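Local coordinates for BH1408 protein (Bacillus halodurans, PDB 4E0A), which probably transfers an acetyl group to an amine nitrogen, as an N-acetyltransferase of the GNAT fold, at residues A[71-76]-A[90-95]; A[84-89]-A[124-129]; A[18-23]-A[95-100]. The protein carries 1 engineered substitution. All blocks are in the same frame, centred on the assembly; numbering follows the deposited sequence.

Interaction 1 of 3, residues A[71-76]-A[90-95]; sequences VIHLVQ and YISDLC. With PO4 (phosphate ion), chain E.
With CG beside its own backbone N and anti to the carbonyl carbon (chi1 -54°), His73 leans its ring toward strand 90-95, while OG of Ser92 stands between the backbone N and the carbonyl carbon (chi1 64°) and meets it. His73 NE2 and Ser92 OG are hydrogen-bonded at 2.9 Å, the hydroxyl lying at the ring edge and in its plane. CG1 of Val71 packs against the same hydroxyl. Val71 also runs alongside Asp93, Val71 CB to Asp93 OD1 3.6 Å. Antiparallel bonds pair His73 with Tyr90 in both directions; Tyr90 N to His73 O is the straighter, 2.8 Å and 171°. Ser92 and Asp93 then both face Val71, a classic beta bulge in the mixed sheet of the GNAT fold; as in other GNAT enzymes, it probably lies by the acetyl-CoA site. Val71 O takes Ser92 N at 3.0 Å and, more weakly, Asp93 N, while Val71 N gives to Asp93 O. On the other face, Ile72 CG2 reaches Ile91 CG1 at 4.0 Å, and both isoleucines pack against helix 105-119. Past the bulge, Leu94 N makes a weak bond of 3.3 Å to O1 of a phosphate ion, probably from the crystallisation liquor.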
loop_
_atom_site.group_PDB
_atom_site.type_symbol
_atom_site.label_atom_id
_atom_site.label_comp_id
_atom_site.label_asym_id
_atom_site.label_seq_id
_atom_site.Cartn_x
_atom_site.Cartn_y
_atom_site.Cartn_z
ATOM N N VAL A 71 -9.105 -14.996 -2.846
ATOM C CA VAL A 71 -9.641 -14.583 -1.564
ATOM C C VAL A 71 -9.926 -13.092 -1.632
ATOM O O VAL A 71 -9.061 -12.320 -2.030
ATOM C CB VAL A 71 -8.633 -14.816 -0.427
ATOM C CG1 VAL A 71 -9.230 -14.340 0.902
ATOM C CG2 VAL A 71 -8.243 -16.289 -0.356
ATOM N N ILE A 72 -11.137 -12.690 -1.257
ATOM C CA ILE A 72 -11.523 -11.287 -1.343
ATOM C C ILE A 72 -12.147 -10.875 -0.018
ATOM O O ILE A 72 -12.600 -11.725 0.749
ATOM C CB ILE A 72 -12.508 -11.015 -2.513
ATOM C CG1 ILE A 72 -13.873 -11.640 -2.230
ATOM C CG2 ILE A 72 -11.945 -11.531 -3.848
ATOM C CD1 ILE A 72 -14.809 -11.592 -3.417
ATOM N N HIS A 73 -12.141 -9.573 0.251
ATOM C CA HIS A 73 -12.625 -9.036 1.506
ATOM C C HIS A 73 -13.454 -7.801 1.235
ATOM O O HIS A 73 -13.092 -6.978 0.394
ATOM C CB HIS A 73 -11.448 -8.641 2.395
ATOM C CG HIS A 73 -10.453 -9.740 2.609
ATOM N ND1 HIS A 73 -10.446 -10.525 3.742
ATOM C CD2 HIS A 73 -9.430 -10.183 1.837
ATOM C CE1 HIS A 73 -9.456 -11.398 3.664
ATOM N NE2 HIS A 73 -8.826 -11.213 2.516
ATOM N N LEU A 74 -14.567 -7.668 1.948
ATOM C CA LEU A 74 -15.371 -6.455 1.869
ATOM C C LEU A 74 -14.804 -5.461 2.885
ATOM O O LEU A 74 -14.796 -5.731 4.090
ATOM C CB LEU A 74 -16.835 -6.771 2.199
ATOM C CG LEU A 74 -17.860 -5.753 1.716
ATOM C CD1 LEU A 74 -17.777 -5.625 0.195
ATOM C CD2 LEU A 74 -19.261 -6.170 2.156
ATOM N N VAL A 75 -14.319 -4.320 2.400
ATOM C CA VAL A 75 -13.624 -3.353 3.249
ATOM C C VAL A 75 -14.399 -2.042 3.267
ATOM O O VAL A 75 -14.787 -1.538 2.220
ATOM C CB VAL A 75 -12.172 -3.098 2.746
ATOM C CG1 VAL A 75 -11.486 -2.017 3.573
ATOM C CG2 VAL A 75 -11.361 -4.406 2.747
ATOM N N GLN A 76 -14.651 -1.502 4.457
ATOM C CA GLN A 76 -15.385 -0.240 4.562
ATOM C C GLN A 76 -14.606 0.711 5.445
ATOM O O GLN A 76 -14.229 0.355 6.560
ATOM C CB GLN A 76 -16.795 -0.453 5.119
ATOM C CG GLN A 76 -17.619 0.833 5.214
ATOM C CD GLN A 76 -18.770 0.874 4.221
ATOM O OE1 GLN A 76 -18.967 1.868 3.524
ATOM N NE2 GLN A 76 -19.540 -0.206 4.161
ATOM N N TYR A 90 -11.441 -5.949 -1.646
ATOM C CA TYR A 90 -9.991 -6.063 -1.703
ATOM C C TYR A 90 -9.600 -7.499 -1.999
ATOM O O TYR A 90 -9.970 -8.424 -1.262
ATOM C CB TYR A 90 -9.350 -5.623 -0.398
ATOM C CG TYR A 90 -7.837 -5.656 -0.442
ATOM C CD1 TYR A 90 -7.125 -4.671 -1.115
ATOM C CD2 TYR A 90 -7.115 -6.684 0.175
ATOM C CE1 TYR A 90 -5.729 -4.692 -1.158
ATOM C CE2 TYR A 90 -5.722 -6.715 0.120
ATOM C CZ TYR A 90 -5.041 -5.709 -0.541
ATOM O OH TYR A 90 -3.659 -5.722 -0.593
ATOM N N ILE A 91 -8.877 -7.688 -3.093
ATOM C CA ILE A 91 -8.421 -9.017 -3.468
ATOM C C ILE A 91 -7.072 -9.265 -2.797
ATOM O O ILE A 91 -6.067 -8.691 -3.205
ATOM C CB ILE A 91 -8.253 -9.142 -4.992
ATOM C CG1 ILE A 91 -9.580 -8.844 -5.716
ATOM C CG2 ILE A 91 -7.735 -10.524 -5.342
ATOM C CD1 ILE A 91 -9.437 -8.802 -7.224
ATOM N N SER A 92 -7.057 -10.115 -1.776
ATOM C CA SER A 92 -5.822 -10.434 -1.058
ATOM C C SER A 92 -5.034 -11.561 -1.732
ATOM O O SER A 92 -3.814 -11.636 -1.604
ATOM C CB SER A 92 -6.127 -10.781 0.404
ATOM O OG SER A 92 -6.922 -11.949 0.488
ATOM N N ASP A 93 -5.731 -12.415 -2.476
ATOM C CA ASP A 93 -5.083 -13.489 -3.221
ATOM C C ASP A 93 -5.840 -13.767 -4.513
ATOM O O ASP A 93 -7.070 -13.736 -4.541
ATOM C CB ASP A 93 -5.044 -14.772 -2.385
ATOM C CG ASP A 93 -4.353 -14.571 -1.043
ATOM O OD1 ASP A 93 -5.050 -14.255 -0.044
ATOM O OD2 ASP A 93 -3.111 -14.698 -1.003
ATOM N N LEU A 94 -5.106 -14.051 -5.576
ATOM C CA LEU A 94 -5.713 -14.604 -6.788
ATOM C C LEU A 94 -4.650 -15.383 -7.539
ATOM O O LEU A 94 -3.778 -14.796 -8.203
ATOM C CB LEU A 94 -6.340 -13.507 -7.667
ATOM C CG LEU A 94 -7.291 -13.929 -8.802
ATOM C CD1 LEU A 94 -8.159 -12.768 -9.250
ATOM C CD2 LEU A 94 -6.544 -14.521 -10.017
ATOM N N CYS A 95 -4.734 -16.710 -7.452
ATOM C CA CYS A 95 -3.720 -17.581 -8.025
ATOM C C CYS A 95 -4.320 -18.519 -9.061
ATOM O O CYS A 95 -5.352 -19.138 -8.819
ATOM C CB CYS A 95 -3.053 -18.418 -6.929
ATOM S SG CYS A 95 -2.459 -17.489 -5.491
HETATM P P PO4 E . -3.229 -10.249 -5.520
HETATM O O1 PO4 E . -3.044 -11.608 -4.891
HETATM O O2 PO4 E . -2.481 -10.165 -6.833
HETATM O O3 PO4 E . -4.695 -10.012 -5.774
HETATM O O4 PO4 E . -2.721 -9.196 -4.565
#

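Interaction 2 of 3, residues A[84-89]-A[124-129]; sequences QQRKTV and AIELDV
Arg86 and Glu126 approach from opposite directions and meet in a salt bridge, Arg86 NH2 to Glu126 OE2 3.0 Å. The oxygen lies in the guanidinium plane, whereas the nitrogen comes to the anti side of the carboxylate, 32° out of its plane, the two planes turned 44° apart. OE2 also accepts from Gln148 NE2, so two donors grip it. CG2 of Thr88 lies against Glu126 CD at 3.8 Å. The tight part is the backbone: Val89 N reaches Ala124 O at 3.0 Å and Val89 O takes Glu126 N at 2.8 Å, both nearly in line with their carbonyls. On one face of the sheet Val89 and Ile125 pack against helix 105-119. The Thr88 side is looser: a water joins Thr88 OG1 to Glu126 OE1, and Ala124 N is buried without a partner. Without the Glu126 carboxylate, as with an alanine here, the Arg86 guanidinium would probably lose its charge partner, and Gln148 NE2 and the water their acceptor. The short strand axes lie 64° apart, and along its other edge 124-129 pairs antiparallel with a strand of the second subunit. Parallel strands 86-96 and 124-130, linked through helix 105-119, form the splayed beta-alpha-beta crossover characteristic of GNAT acetyltransferases.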
loop_
_atom_site.group_PDB
_atom_site.type_symbol
_atom_site.label_atom_id
_atom_site.label_comp_id
_atom_site.label_asym_id
_atom_site.label_seq_id
_atom_site.Cartn_x
_atom_site.Cartn_y
_atom_site.Cartn_z
ATOM N N GLN A 84 -12.961 10.569 2.047
ATOM C CA GLN A 84 -14.310 10.095 1.756
ATOM C C GLN A 84 -14.495 8.726 2.388
ATOM O O GLN A 84 -13.532 7.961 2.510
ATOM C CB GLN A 84 -14.563 10.006 0.247
ATOM C CG GLN A 84 -14.266 11.285 -0.534
ATOM C CD GLN A 84 -15.293 12.393 -0.315
ATOM O OE1 GLN A 84 -16.167 12.295 0.542
ATOM N NE2 GLN A 84 -15.181 13.459 -1.102
ATOM N N GLN A 85 -15.719 8.454 2.829
ATOM C CA GLN A 85 -16.117 7.117 3.244
ATOM C C GLN A 85 -15.975 6.190 2.035
ATOM O O GLN A 85 -16.365 6.544 0.916
ATOM C CB GLN A 85 -17.567 7.143 3.714
ATOM C CG GLN A 85 -18.139 5.779 4.090
ATOM C CD GLN A 85 -19.526 5.888 4.690
ATOM O OE1 GLN A 85 -19.889 6.920 5.253
ATOM N NE2 GLN A 85 -20.314 4.822 4.569
ATOM N N ARG A 86 -15.443 4.997 2.245
ATOM C CA ARG A 86 -15.158 4.147 1.105
ATOM C C ARG A 86 -15.510 2.679 1.332
ATOM O O ARG A 86 -15.191 2.100 2.369
ATOM C CB ARG A 86 -13.686 4.291 0.733
ATOM C CG ARG A 86 -13.372 3.920 -0.671
ATOM C CD ARG A 86 -12.116 4.621 -1.114
ATOM N NE ARG A 86 -11.506 3.913 -2.230
ATOM C CZ ARG A 86 -11.906 4.045 -3.483
ATOM N NH1 ARG A 86 -12.907 4.867 -3.766
ATOM N NH2 ARG A 86 -11.304 3.358 -4.445
ATOM N N LYS A 87 -16.148 2.087 0.334
ATOM C CA LYS A 87 -16.483 0.666 0.359
ATOM C C LYS A 87 -15.824 -0.006 -0.844
ATOM O O LYS A 87 -16.042 0.392 -1.991
ATOM C CB LYS A 87 -18.008 0.489 0.324
ATOM C CG LYS A 87 -18.485 -0.942 0.566
ATOM C CD LYS A 87 -20.016 -1.034 0.572
ATOM C CE LYS A 87 -20.465 -2.433 0.998
ATOM N NZ LYS A 87 -21.948 -2.568 0.988
ATOM N N THR A 88 -14.990 -1.006 -0.591
ATOM C CA THR A 88 -14.324 -1.692 -1.690
ATOM C C THR A 88 -14.338 -3.199 -1.521
ATOM O O THR A 88 -14.628 -3.724 -0.435
ATOM C CB THR A 88 -12.828 -1.276 -1.821
ATOM O OG1 THR A 88 -12.159 -1.462 -0.567
ATOM C CG2 THR A 88 -12.689 0.184 -2.270
ATOM N N VAL A 89 -14.008 -3.889 -2.602
ATOM C CA VAL A 89 -13.615 -5.289 -2.506
ATOM C C VAL A 89 -12.103 -5.327 -2.615
ATOM O O VAL A 89 -11.538 -4.791 -3.571
ATOM C CB VAL A 89 -14.211 -6.132 -3.642
ATOM C CG1 VAL A 89 -13.583 -7.523 -3.646
ATOM C CG2 VAL A 89 -15.713 -6.226 -3.500
ATOM N N ALA A 124 -15.235 0.225 -5.639
ATOM C CA ALA A 124 -14.116 -0.199 -6.465
ATOM C C ALA A 124 -13.593 -1.562 -6.038
ATOM O O ALA A 124 -13.843 -2.009 -4.914
ATOM C CB ALA A 124 -12.984 0.846 -6.381
ATOM N N ILE A 125 -12.871 -2.214 -6.941
ATOM C CA ILE A 125 -12.086 -3.389 -6.579
ATOM C C ILE A 125 -10.653 -2.907 -6.452
ATOM O O ILE A 125 -10.194 -2.127 -7.287
ATOM C CB ILE A 125 -12.153 -4.461 -7.662
ATOM C CG1 ILE A 125 -13.601 -4.944 -7.815
ATOM C CG2 ILE A 125 -11.227 -5.628 -7.323
ATOM C CD1 ILE A 125 -13.800 -5.866 -8.981
ATOM N N GLU A 126 -9.957 -3.349 -5.403
ATOM C CA GLU A 126 -8.563 -2.988 -5.202
ATOM C C GLU A 126 -7.716 -4.228 -4.901
ATOM O O GLU A 126 -8.246 -5.251 -4.472
ATOM C CB GLU A 126 -8.432 -1.978 -4.059
ATOM C CG GLU A 126 -9.211 -0.684 -4.274
ATOM C CD GLU A 126 -8.967 0.317 -3.153
ATOM O OE1 GLU A 126 -8.585 -0.113 -2.038
ATOM O OE2 GLU A 126 -9.152 1.532 -3.386
ATOM N N LEU A 127 -6.410 -4.127 -5.141
ATOM C CA LEU A 127 -5.457 -5.176 -4.777
ATOM C C LEU A 127 -4.072 -4.577 -4.757
ATOM O O LEU A 127 -3.871 -3.467 -5.250
ATOM C CB LEU A 127 -5.513 -6.345 -5.773
ATOM C CG LEU A 127 -5.177 -6.070 -7.243
ATOM C CD1 LEU A 127 -3.658 -6.019 -7.539
ATOM C CD2 LEU A 127 -5.852 -7.122 -8.101
ATOM N N ASP A 128 -3.104 -5.320 -4.228
ATOM C CA ASP A 128 -1.724 -4.876 -4.297
ATOM C C ASP A 128 -0.879 -5.866 -5.054
ATOM O O ASP A 128 -1.011 -7.070 -4.881
ATOM C CB ASP A 128 -1.145 -4.653 -2.906
ATOM C CG ASP A 128 -1.762 -3.450 -2.213
ATOM O OD1 ASP A 128 -2.578 -3.646 -1.289
ATOM O OD2 ASP A 128 -1.446 -2.306 -2.608
ATOM N N VAL A 129 0.001 -5.348 -5.895
ATOM C CA VAL A 129 0.889 -6.215 -6.650
ATOM C C VAL A 129 2.336 -5.705 -6.564
ATOM O O VAL A 129 2.592 -4.493 -6.587
ATOM C CB VAL A 129 0.409 -6.344 -8.116
ATOM C CG1 VAL A 129 0.447 -4.982 -8.810
ATOM C CG2 VAL A 129 1.246 -7.380 -8.857
HETATM O O HOH W 1 -9.514 -1.877 -0.364
#

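Interaction 3 of 3, residues A[18-23]-A[95-100]; sequences HTQVHE and CVDETR
Gln20 reaches from helix 11-28 to the turn after strand 86-96 and puts both ends of its amide to use. Its side chain is extended beyond CG, which carries the amide out to Asp97 and Glu98 together. Gln20 OE1 accepts from Glu98 N at 2.9 Å in a nearly straight bond, the donor slightly tilted from the carbonyl plane. Gln20 NE2 gives to Asp97 OD1 at 3.0 Å; the oxygen lies in the amide plane, yet the nitrogen comes from above the carboxylate, 61° out of its plane. The amide and carboxylate planes are turned 55° against each other. Glu98 approaches differently: its carboxylate is stacked over the Gln20 amide with planes only 22° apart, and Glu98 CG sits close on Gln20 OE1 at 3.1 Å. A water donates to both Gln20 O and Glu98 OE1. Val21 CG2 touches Cys95 SG at 3.8 Å, a small apolar contact at the strand end. The turn leads into a glycine-rich segment starting at Arg101, which, as in other GNAT enzymes, probably binds the acetyl-CoA pyrophosphate; the contact thus ties helix 11-28 to its approach. OD2 of Asp97 is held by Arg16 in a salt bridge. Since one amide is fixed by an acceptor bond and a donor bond at once, it cannot turn over without losing both, and the Asp97 carboxylate, shared between Gln20 and Arg16, is likely to stay ionised.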
loop_
_atom_site.group_PDB
_atom_site.type_symbol
_atom_site.label_atom_id
_atom_site.label_comp_id
_atom_site.label_asym_id
_atom_site.label_seq_id
_atom_site.Cartn_x
_atom_site.Cartn_y
_atom_site.Cartn_z
ATOM N N HIS A 18 -1.146 -21.418 -3.574
ATOM C CA HIS A 18 -0.599 -20.258 -2.883
ATOM C C HIS A 18 0.926 -20.335 -2.839
ATOM O O HIS A 18 1.622 -19.326 -3.001
ATOM C CB HIS A 18 -1.162 -20.129 -1.470
ATOM C CG HIS A 18 -0.676 -18.909 -0.746
ATOM N ND1 HIS A 18 0.451 -18.914 0.048
ATOM C CD2 HIS A 18 -1.160 -17.644 -0.702
ATOM C CE1 HIS A 18 0.638 -17.708 0.555
ATOM N NE2 HIS A 18 -0.322 -16.918 0.114
ATOM N N THR A 19 1.433 -21.548 -2.651
ATOM C CA THR A 19 2.873 -21.777 -2.577
ATOM C C THR A 19 3.619 -21.464 -3.880
ATOM O O THR A 19 4.715 -20.897 -3.828
ATOM C CB THR A 19 3.178 -23.202 -2.074
ATOM O OG1 THR A 19 2.740 -23.299 -0.714
ATOM C CG2 THR A 19 4.684 -23.502 -2.134
ATOM N N GLN A 20 3.049 -21.835 -5.035
ATOM C CA GLN A 20 3.637 -21.452 -6.318
ATOM C C GLN A 20 3.906 -19.954 -6.337
ATOM O O GLN A 20 5.020 -19.514 -6.639
ATOM C CB GLN A 20 2.714 -21.804 -7.493
ATOM C CG GLN A 20 2.450 -23.273 -7.680
ATOM C CD GLN A 20 1.467 -23.545 -8.807
ATOM O OE1 GLN A 20 1.049 -22.631 -9.524
ATOM N NE2 GLN A 20 1.089 -24.806 -8.965
ATOM N N VAL A 21 2.881 -19.172 -6.008
ATOM C CA VAL A 21 3.012 -17.720 -6.036
ATOM C C VAL A 21 3.950 -17.225 -4.927
ATOM O O VAL A 21 4.785 -16.344 -5.159
ATOM C CB VAL A 21 1.638 -17.006 -5.979
ATOM C CG1 VAL A 21 1.804 -15.511 -5.730
ATOM C CG2 VAL A 21 0.866 -17.239 -7.285
ATOM N N HIS A 22 3.845 -17.815 -3.738
ATOM C CA HIS A 22 4.725 -17.392 -2.655
ATOM C C HIS A 22 6.187 -17.601 -3.017
ATOM O O HIS A 22 7.011 -16.704 -2.832
ATOM C CB HIS A 22 4.446 -18.103 -1.339
ATOM C CG HIS A 22 5.188 -17.486 -0.198
ATOM N ND1 HIS A 22 4.887 -16.228 0.270
ATOM C CD2 HIS A 22 6.255 -17.912 0.516
ATOM C CE1 HIS A 22 5.716 -15.917 1.253
ATOM N NE2 HIS A 22 6.554 -16.922 1.424
ATOM N N GLU A 23 6.503 -18.779 -3.542
ATOM C CA GLU A 23 7.873 -19.063 -3.944
ATOM C C GLU A 23 8.403 -18.097 -5.023
ATOM O O GLU A 23 9.583 -17.749 -5.014
ATOM C CB GLU A 23 8.032 -20.526 -4.367
ATOM C CG GLU A 23 8.280 -21.460 -3.190
ATOM C CD GLU A 23 9.627 -21.184 -2.505
ATOM O OE1 GLU A 23 10.676 -21.252 -3.190
ATOM O OE2 GLU A 23 9.636 -20.889 -1.287
ATOM N N CYS A 95 -4.734 -16.710 -7.452
ATOM C CA CYS A 95 -3.720 -17.581 -8.025
ATOM C C CYS A 95 -4.320 -18.519 -9.061
ATOM O O CYS A 95 -5.352 -19.138 -8.819
ATOM C CB CYS A 95 -3.053 -18.418 -6.929
ATOM S SG CYS A 95 -2.459 -17.489 -5.491
ATOM N N VAL A 96 -3.666 -18.618 -10.212
ATOM C CA VAL A 96 -4.007 -19.620 -11.208
ATOM C C VAL A 96 -2.820 -20.572 -11.268
ATOM O O VAL A 96 -1.675 -20.131 -11.331
ATOM C CB VAL A 96 -4.256 -18.992 -12.595
ATOM C CG1 VAL A 96 -4.518 -20.065 -13.640
ATOM C CG2 VAL A 96 -5.422 -17.991 -12.542
ATOM N N ASP A 97 -3.104 -21.871 -11.199
ATOM C CA ASP A 97 -2.089 -22.921 -11.243
ATOM C C ASP A 97 -1.198 -22.707 -12.460
ATOM O O ASP A 97 -1.706 -22.593 -13.586
ATOM C CB ASP A 97 -2.806 -24.280 -11.346
ATOM C CG ASP A 97 -1.863 -25.480 -11.200
ATOM O OD1 ASP A 97 -0.635 -25.339 -11.356
ATOM O OD2 ASP A 97 -2.374 -26.594 -10.947
ATOM N N GLU A 98 0.118 -22.648 -12.229
ATOM C CA GLU A 98 1.116 -22.399 -13.291
ATOM C C GLU A 98 0.848 -23.158 -14.597
ATOM O O GLU A 98 1.015 -22.617 -15.684
ATOM C CB GLU A 98 2.522 -22.769 -12.811
ATOM C CG GLU A 98 3.101 -21.866 -11.757
ATOM C CD GLU A 98 4.293 -22.500 -11.045
ATOM O OE1 GLU A 98 5.078 -21.760 -10.414
ATOM O OE2 GLU A 98 4.442 -23.742 -11.113
ATOM N N THR A 99 0.425 -24.412 -14.481
ATOM C CA THR A 99 0.250 -25.275 -15.648
ATOM C C THR A 99 -1.103 -25.111 -16.341
ATOM O O THR A 99 -1.332 -25.682 -17.412
ATOM C CB THR A 99 0.418 -26.757 -15.266
ATOM O OG1 THR A 99 -0.694 -27.175 -14.462
ATOM C CG2 THR A 99 1.716 -26.956 -14.488
ATOM N N ARG A 100 -1.999 -24.337 -15.736
ATOM C CA ARG A 100 -3.343 -24.175 -16.285
ATOM C C ARG A 100 -3.529 -22.799 -16.914
ATOM O O ARG A 100 -4.619 -22.457 -17.373
ATOM C CB ARG A 100 -4.401 -24.405 -15.209
ATOM C CG ARG A 100 -4.352 -25.784 -14.555
ATOM C CD ARG A 100 -4.464 -26.899 -15.588
ATOM N NE ARG A 100 -5.537 -26.647 -16.544
ATOM C CZ ARG A 100 -6.828 -26.828 -16.286
ATOM N NH1 ARG A 100 -7.217 -27.263 -15.094
ATOM N NH2 ARG A 100 -7.733 -26.570 -17.218
HETATM O O HOH W 2 6.837 -20.800 -8.021
#

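From the N terminus, helix 11-28 comes first, and interaction 3 closes the longest loop, bringing residues 18-23 to the end of strand 86-96. Interaction 1 is nested inside that loop as a hairpin contact with strand 65-77, and the two share Cys95. Interaction 2 crosses both: it starts on 84-89, within the loops they close, and ends on 124-129, beyond them. Strand 86-96 thus serves all three, carrying interaction 2 at its start, interaction 1 further along and interaction 3 at its end. Interactions 1 and 2 touch through the backbone bond between Val75 and Thr88, whereas the centres of interactions 2 and 3 lie about 24 Å apart.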